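Cell wall surface anchor family protein (Streptococcus agalactiae serogroup V, PDB 3PF2) forms the shaft of the type 1 pilus on the group B streptococcal surface as its major, backbone pilin, represented here by a calcium-binding C-terminal fragment. Local coordinates at residues F202-S207 with F248-L253. Sequence-based numbering, arbitrary orientation.
Sequences FDLLAS and FEIKGL
F202 and F248 meet ring to ring at one end of this contact, CE2 of F202 lying 3.5 Å from CZ of F248. The planes tilt by only 18°, but one ring is displaced past the other, which leaves little overlap and puts the centroids 5.1 Å from each other. From CB outward, the F248 side chain makes its contacts with F202 through the far half of the ring: CB, CG and both CD atoms lie back, CE1 comes up beside CD2 of F202, CE2 beside CE2 of F202, and CZ sits close to both of those F202 atoms. The F248 ring also stacks with F186.

Further along, L204 and I250 reach for each other tip to tip: CD2 of L204 touches CG1 of I250 at 4.0 Å, and CD1 of I250 is hardly farther off. L204 gets there with CG anti to the backbone N (chi1 172°). The same CD2 meets CD2 of L253 at 4.2 Å, so one methyl serves two partners. G252 and L253 form a G1 beta bulge against strand 178-190.

The two strands belong to different sheets of the prealbumin-like domain, 201-206 pairing with 239-241 and 266-274, and 247-253 with 178-190. Their axes pass 10.8 Å apart, the spacing of face-to-face sheets in a beta sandwich. F288 of strand 286-290 packs on L204 too. All five touching side chains are buried and hydrocarbon, which implies that the two sheets are held together here by van der Waals contact and the exclusion of water.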
loop_
_atom_site.group_PDB
_atom_site.type_symbol
_atom_site.label_atom_id
_atom_site.label_comp_id
_atom_site.label_asym_id
_atom_site.label_seq_id
_atom_site.Cartn_x
_atom_site.Cartn_y
_atom_site.Cartn_z
ATOM N N PHE A 202 -16.771 17.371 -13.244
ATOM C CA PHE A 202 -15.609 16.829 -13.948
ATOM C C PHE A 202 -15.526 15.312 -13.856
ATOM O O PHE A 202 -15.646 14.742 -12.762
ATOM C CB PHE A 202 -14.289 17.411 -13.376
ATOM C CG PHE A 202 -14.280 18.909 -13.253
ATOM C CD1 PHE A 202 -13.685 19.701 -14.237
ATOM C CD2 PHE A 202 -14.848 19.525 -12.142
ATOM C CE1 PHE A 202 -13.674 21.091 -14.122
ATOM C CE2 PHE A 202 -14.860 20.913 -12.026
ATOM C CZ PHE A 202 -14.257 21.691 -13.013
ATOM N N ASP A 203 -15.286 14.662 -14.996
ATOM C CA ASP A 203 -14.835 13.267 -14.999
ATOM C C ASP A 203 -13.356 13.192 -14.627
ATOM O O ASP A 203 -12.532 13.913 -15.194
ATOM C CB ASP A 203 -14.980 12.634 -16.381
ATOM C CG ASP A 203 -16.426 12.463 -16.816
ATOM O OD1 ASP A 203 -17.350 12.532 -15.971
ATOM O OD2 ASP A 203 -16.618 12.241 -18.033
ATOM N N LEU A 204 -13.020 12.298 -13.704
ATOM C CA LEU A 204 -11.618 12.065 -13.344
ATOM C C LEU A 204 -11.030 10.945 -14.194
ATOM O O LEU A 204 -11.586 9.826 -14.244
ATOM C CB LEU A 204 -11.480 11.739 -11.852
ATOM C CG LEU A 204 -10.087 11.276 -11.381
ATOM C CD1 LEU A 204 -9.047 12.410 -11.380
ATOM C CD2 LEU A 204 -10.192 10.629 -10.000
ATOM N N LEU A 205 -9.914 11.254 -14.857
ATOM C CA LEU A 205 -9.269 10.334 -15.805
ATOM C C LEU A 205 -7.787 10.116 -15.478
ATOM O O LEU A 205 -7.115 10.996 -14.930
ATOM C CB LEU A 205 -9.363 10.902 -17.228
ATOM C CG LEU A 205 -10.715 11.427 -17.738
ATOM C CD1 LEU A 205 -10.547 12.069 -19.108
ATOM C CD2 LEU A 205 -11.759 10.318 -17.781
ATOM N N ALA A 206 -7.275 8.945 -15.851
ATOM C CA ALA A 206 -5.834 8.714 -15.882
ATOM C C ALA A 206 -5.216 9.508 -17.033
ATOM O O ALA A 206 -5.939 10.087 -17.856
ATOM C CB ALA A 206 -5.551 7.235 -16.067
ATOM N N SER A 207 -3.886 9.533 -17.099
ATOM C CA SER A 207 -3.177 10.308 -18.123
ATOM C C SER A 207 -3.525 9.829 -19.537
ATOM O O SER A 207 -3.535 10.629 -20.482
ATOM C CB SER A 207 -1.661 10.274 -17.897
ATOM O OG SER A 207 -1.154 8.968 -18.077
ATOM N N PHE A 248 -13.014 21.750 -4.395
ATOM C CA PHE A 248 -13.202 20.315 -4.379
ATOM C C PHE A 248 -11.847 19.633 -4.304
ATOM O O PHE A 248 -10.814 20.294 -4.444
ATOM C CB PHE A 248 -14.056 19.809 -5.554
ATOM C CG PHE A 248 -13.465 20.043 -6.926
ATOM C CD1 PHE A 248 -12.874 18.983 -7.618
ATOM C CD2 PHE A 248 -13.554 21.283 -7.553
ATOM C CE1 PHE A 248 -12.369 19.154 -8.900
ATOM C CE2 PHE A 248 -13.038 21.479 -8.842
ATOM C CZ PHE A 248 -12.447 20.403 -9.520
ATOM N N GLU A 249 -11.865 18.329 -4.058
ATOM C CA GLU A 249 -10.634 17.567 -3.817
ATOM C C GLU A 249 -10.785 16.135 -4.297
ATOM O O GLU A 249 -11.899 15.643 -4.474
ATOM C CB GLU A 249 -10.313 17.533 -2.313
ATOM C CG GLU A 249 -10.094 18.902 -1.663
ATOM C CD GLU A 249 -9.777 18.807 -0.194
ATOM O OE1 GLU A 249 -9.895 17.694 0.380
ATOM O OE2 GLU A 249 -9.403 19.854 0.382
ATOM N N ILE A 250 -9.654 15.463 -4.520
ATOM C CA ILE A 250 -9.655 14.014 -4.687
ATOM C C ILE A 250 -8.568 13.468 -3.765
ATOM O O ILE A 250 -7.447 13.990 -3.738
ATOM C CB ILE A 250 -9.459 13.585 -6.174
ATOM C CG1 ILE A 250 -9.512 12.056 -6.331
ATOM C CG2 ILE A 250 -8.142 14.131 -6.741
ATOM C CD1 ILE A 250 -10.888 11.442 -6.060
ATOM N N LYS A 251 -8.904 12.426 -3.011
ATOM C CA LYS A 251 -7.970 11.841 -2.049
ATOM C C LYS A 251 -7.691 10.386 -2.384
ATOM O O LYS A 251 -8.613 9.601 -2.625
ATOM C CB LYS A 251 -8.505 11.951 -0.612
ATOM C CG LYS A 251 -8.837 13.380 -0.183
ATOM C CD LYS A 251 -9.235 13.475 1.284
ATOM C CE LYS A 251 -8.011 13.389 2.184
ATOM N NZ LYS A 251 -8.279 13.841 3.591
ATOM N N GLY A 252 -6.412 10.038 -2.421
ATOM C CA GLY A 252 -6.031 8.638 -2.528
ATOM C C GLY A 252 -5.670 8.140 -3.912
ATOM O O GLY A 252 -5.958 6.998 -4.253
ATOM N N LEU A 253 -5.056 8.993 -4.728
ATOM C CA LEU A 253 -4.523 8.543 -6.008
ATOM C C LEU A 253 -3.028 8.242 -5.965
ATOM O O LEU A 253 -2.253 8.965 -5.332
ATOM C CB LEU A 253 -4.775 9.584 -7.104
ATOM C CG LEU A 253 -6.230 9.989 -7.309
ATOM C CD1 LEU A 253 -6.253 11.170 -8.290
ATOM C CD2 LEU A 253 -7.107 8.823 -7.809
#